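Side-chain contacts in broad specificity aminotransferase (PDB 4WB0), which probably transfers amino groups between amino acids such as aspartate and 2-oxo acids with the help of pyridoxal 5'-phosphate, accepting a broad range of substrates: residues A[241-244]-A[245-248]; A[339-342]-A[343-347]. All blocks are in the same frame, centred on the assembly; numbering follows the deposited sequence.

Contact 1 of 2, residues A[241-244]-A[245-248]; sequences ARLF and ARRG
Arg246 N bonds to Arg242 O at 2.9 Å in the last turns of helix 239-246, where residues 241-244 run without a break into 245-248. Two more bonds of the same i to i+4 kind flank it, from Ala245 N to Ala241 O and from Arg247 N to Leu243 O, the latter the shortest of the three at 2.8 Å. Gly248 N then reaches back only three residues, to Ala245 O at 3.0 Å, as the chain turns to positive phi (93°).

Among the side chains, Arg246 doubles back over the turn before it. Its CG stands opposite the backbone N (chi1 -164°) and the chain bends at chi3 (33°), so that Arg242 O lies over the centre of one guanidinium face, 3.6 Å from its plane. This is a face contact; none of the guanidinium nitrogens bonds to this oxygen, which takes the backbone N-H of Arg246 instead. The side chains of Arg246 and Leu243 cross at about a right angle, and Arg246 NH2 lies 3.5 Å from Leu243 CA.

Leu243 and Arg247 instead run side by side in the same direction, with Leu243 CD1 4.1 Å from Arg247 CG. Bends at chi2 and chi3 carry the Arg247 guanidinium off the helix, where NH1 bonds to Ser211 and Asn207 of helix 203-215. Arg242 extends the other way, to a salt bridge with Asp235 and to the backbone oxygens of Thr94 and Met93. Phe244 is buried, and its ring meets that of Phe222 on strand 219-224 of the mixed sheet.

The positive phi of Gly248 and the bonds back into the final turn make this a Schellman motif, here ending a helix that leads into strand 252-256 of the same sheet in this PLP-dependent aminotransferase.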
# COMPACT_ATOMS: atom_id res chain seq x y z
N ALA A 241 -8.07 -24.53 -4.03
CA ALA A 241 -7.04 -24.27 -3.02
C ALA A 241 -6.93 -25.42 -2.01
O ALA A 241 -5.84 -25.85 -1.67
CB ALA A 241 -7.30 -22.92 -2.31
N ARG A 242 -8.05 -25.96 -1.56
CA ARG A 242 -8.02 -26.96 -0.51
C ARG A 242 -7.47 -28.28 -1.06
O ARG A 242 -6.77 -29.01 -0.39
CB ARG A 242 -9.40 -27.14 0.08
CG ARG A 242 -9.79 -25.92 0.94
CD ARG A 242 -11.18 -25.99 1.48
NE ARG A 242 -11.57 -24.70 2.07
CZ ARG A 242 -12.70 -24.51 2.74
NH1 ARG A 242 -13.57 -25.50 2.91
NH2 ARG A 242 -12.98 -23.30 3.21
N LEU A 243 -7.79 -28.54 -2.31
CA LEU A 243 -7.31 -29.75 -3.00
C LEU A 243 -5.80 -29.69 -3.12
O LEU A 243 -5.09 -30.65 -2.78
CB LEU A 243 -7.92 -29.87 -4.39
CG LEU A 243 -7.33 -31.01 -5.23
CD1 LEU A 243 -7.73 -32.32 -4.64
CD2 LEU A 243 -7.91 -30.91 -6.62
N PHE A 244 -5.31 -28.54 -3.56
CA PHE A 244 -3.89 -28.41 -3.85
C PHE A 244 -3.11 -28.49 -2.55
O PHE A 244 -2.04 -29.13 -2.49
CB PHE A 244 -3.59 -27.09 -4.59
CG PHE A 244 -3.76 -27.16 -6.12
CD1 PHE A 244 -4.84 -27.76 -6.68
CD2 PHE A 244 -2.86 -26.54 -6.95
CE1 PHE A 244 -5.01 -27.81 -8.03
CE2 PHE A 244 -3.04 -26.56 -8.34
CZ PHE A 244 -4.12 -27.21 -8.87
N ALA A 245 -3.68 -27.95 -1.49
CA ALA A 245 -3.09 -28.07 -0.17
C ALA A 245 -3.04 -29.54 0.24
O ALA A 245 -2.00 -30.05 0.69
CB ALA A 245 -3.88 -27.26 0.83
N ARG A 246 -4.17 -30.24 0.09
CA ARG A 246 -4.27 -31.65 0.49
C ARG A 246 -3.27 -32.52 -0.33
O ARG A 246 -2.66 -33.50 0.15
CB ARG A 246 -5.69 -32.16 0.29
CG ARG A 246 -6.04 -33.44 1.00
CD ARG A 246 -7.59 -33.57 1.13
NE ARG A 246 -8.30 -32.97 -0.01
CZ ARG A 246 -9.10 -31.90 0.05
NH1 ARG A 246 -9.36 -31.27 1.19
NH2 ARG A 246 -9.67 -31.47 -1.05
N ARG A 247 -3.07 -32.13 -1.57
CA ARG A 247 -2.14 -32.88 -2.46
C ARG A 247 -0.64 -32.57 -2.15
O ARG A 247 0.25 -33.19 -2.73
CB ARG A 247 -2.36 -32.55 -3.93
CG ARG A 247 -3.66 -33.03 -4.58
CD ARG A 247 -3.84 -34.52 -4.66
NE ARG A 247 -2.72 -35.20 -5.31
CZ ARG A 247 -2.60 -35.41 -6.61
NH1 ARG A 247 -3.52 -35.04 -7.50
NH2 ARG A 247 -1.53 -36.05 -7.02
N GLY A 248 -0.37 -31.60 -1.28
CA GLY A 248 1.01 -31.32 -0.87
C GLY A 248 1.73 -30.24 -1.69
O GLY A 248 2.93 -30.09 -1.63

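Contact 2 of 2, residues A[339-342]-A[343-347]; sequences YDEL and LRLQT
Leu343 lies over one face of the Tyr339 ring, its CG 4.2 Å from the ring centroid and 16° off the normal, a CH-pi contact displaced toward the rim. The branch ending in CD1 comes closest, 3.4 Å from Tyr339 CE2. At the far end of the ring, Tyr339 OH bonds to Glu352.

The other flat pair meets at an edge. Arg344 grips Glu341 side-on, NE to OE1 and NH2 to OE2, each at 2.9 Å and nearly straight. Both oxygens lie in the guanidinium plane, yet the carboxylate is turned 48° from it, and the nitrogens approach from above the carboxylate plane. A bend at chi2 of Glu341 (79°) swings its acid alongside the arginine. This salt bridge fixes the rotation of both groups, and Glu341 OE2 has a further, weak bond from Gln402.

Beyond it helix 314-344 closes in a Schellman motif: Gln346 has positive phi and its N bonds to Leu343 O, while Thr347 N returns to Leu342 O at 3.1 Å. One water donates to both Leu342 O and Thr347 O, bridging the two carbonyls beside the direct bond from Thr347 N. Leu342 CD2 packs 3.6 Å from Thr347 OG1, a hydroxyl bonded to Asn405 of helix 394-410. Leu345 CD1 lies against Glu341 CG, and Leu342 itself reaches Ile404 of that same helix.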
# COMPACT_ATOMS: atom_id res chain seq x y z
N TYR A 339 -30.10 -13.71 -21.18
CA TYR A 339 -30.18 -14.91 -22.02
C TYR A 339 -31.58 -15.05 -22.63
O TYR A 339 -31.75 -15.22 -23.85
CB TYR A 339 -29.81 -16.15 -21.18
CG TYR A 339 -30.03 -17.46 -21.88
CD1 TYR A 339 -29.16 -17.90 -22.87
CD2 TYR A 339 -31.10 -18.28 -21.53
CE1 TYR A 339 -29.34 -19.14 -23.51
CE2 TYR A 339 -31.31 -19.49 -22.16
CZ TYR A 339 -30.42 -19.92 -23.15
OH TYR A 339 -30.64 -21.12 -23.78
N ASP A 340 -32.59 -14.92 -21.77
CA ASP A 340 -33.98 -15.07 -22.22
C ASP A 340 -34.31 -14.07 -23.28
O ASP A 340 -35.03 -14.38 -24.21
CB ASP A 340 -34.96 -14.93 -21.06
CG ASP A 340 -35.07 -16.20 -20.23
OD1 ASP A 340 -34.65 -17.28 -20.71
OD2 ASP A 340 -35.59 -16.13 -19.08
N GLU A 341 -33.74 -12.87 -23.20
CA GLU A 341 -34.08 -11.85 -24.16
C GLU A 341 -33.33 -12.13 -25.47
O GLU A 341 -33.86 -11.87 -26.56
CB GLU A 341 -33.77 -10.45 -23.62
CG GLU A 341 -34.20 -9.34 -24.60
CD GLU A 341 -35.70 -9.04 -24.57
OE1 GLU A 341 -36.52 -9.90 -24.12
OE2 GLU A 341 -36.06 -7.91 -25.00
N LEU A 342 -32.12 -12.66 -25.36
CA LEU A 342 -31.37 -13.05 -26.57
C LEU A 342 -32.10 -14.13 -27.38
O LEU A 342 -32.10 -14.10 -28.61
CB LEU A 342 -29.98 -13.53 -26.19
CG LEU A 342 -29.05 -12.42 -25.74
CD1 LEU A 342 -27.83 -13.07 -25.13
CD2 LEU A 342 -28.65 -11.52 -26.89
N LEU A 343 -32.75 -15.05 -26.68
CA LEU A 343 -33.60 -16.06 -27.30
C LEU A 343 -34.87 -15.47 -27.93
O LEU A 343 -35.26 -15.84 -29.05
CB LEU A 343 -34.00 -17.10 -26.25
CG LEU A 343 -32.90 -17.95 -25.62
CD1 LEU A 343 -33.54 -18.94 -24.68
CD2 LEU A 343 -32.11 -18.66 -26.68
N ARG A 344 -35.55 -14.58 -27.22
CA ARG A 344 -36.77 -13.97 -27.75
C ARG A 344 -36.47 -13.14 -28.98
O ARG A 344 -37.28 -13.09 -29.90
CB ARG A 344 -37.48 -13.11 -26.69
CG ARG A 344 -38.83 -12.53 -27.15
CD ARG A 344 -39.36 -11.52 -26.13
NE ARG A 344 -38.57 -10.29 -26.17
CZ ARG A 344 -38.76 -9.33 -27.09
NH1 ARG A 344 -39.71 -9.46 -28.00
NH2 ARG A 344 -38.01 -8.24 -27.09
N LEU A 345 -35.31 -12.49 -29.02
CA LEU A 345 -34.94 -11.76 -30.24
C LEU A 345 -34.38 -12.71 -31.32
O LEU A 345 -34.10 -12.29 -32.44
CB LEU A 345 -33.92 -10.67 -29.90
CG LEU A 345 -34.41 -9.57 -28.94
CD1 LEU A 345 -33.24 -8.84 -28.26
CD2 LEU A 345 -35.32 -8.59 -29.66
N GLN A 346 -34.21 -13.98 -30.98
CA GLN A 346 -33.59 -14.94 -31.91
C GLN A 346 -32.25 -14.43 -32.47
O GLN A 346 -31.95 -14.58 -33.67
CB GLN A 346 -34.56 -15.26 -33.05
CG GLN A 346 -35.87 -15.85 -32.54
CD GLN A 346 -36.99 -15.84 -33.58
OE1 GLN A 346 -36.83 -15.30 -34.68
NE2 GLN A 346 -38.13 -16.43 -33.22
N THR A 347 -31.45 -13.83 -31.60
CA THR A 347 -30.14 -13.34 -31.99
C THR A 347 -29.35 -14.51 -32.60
O THR A 347 -29.32 -15.59 -31.99
CB THR A 347 -29.39 -12.74 -30.79
OG1 THR A 347 -30.22 -11.78 -30.14
CG2 THR A 347 -28.13 -12.05 -31.25
O HOH W 1 -30.86 -16.41 -29.83

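Overall arrangement
From the N terminus, the chain meets contact 1 first, at the end of helix 239-246, and contact 2 about a hundred residues later, at the end of the long helix 314-344. The two follow in series: neither nests within nor crosses the other, and each closes only a local turn. Their centres lie about 41 Å apart, with nearest atoms about 29 Å apart. Contact 1 borders the mixed sheet and touches helices 84-95 and 203-215, whereas contact 2 packs on helix 394-410 near the C terminus. Both illustrate one principle, a helix brought to its end by a Schellman turn, with glycine at the positive phi in one and glutamine in the other.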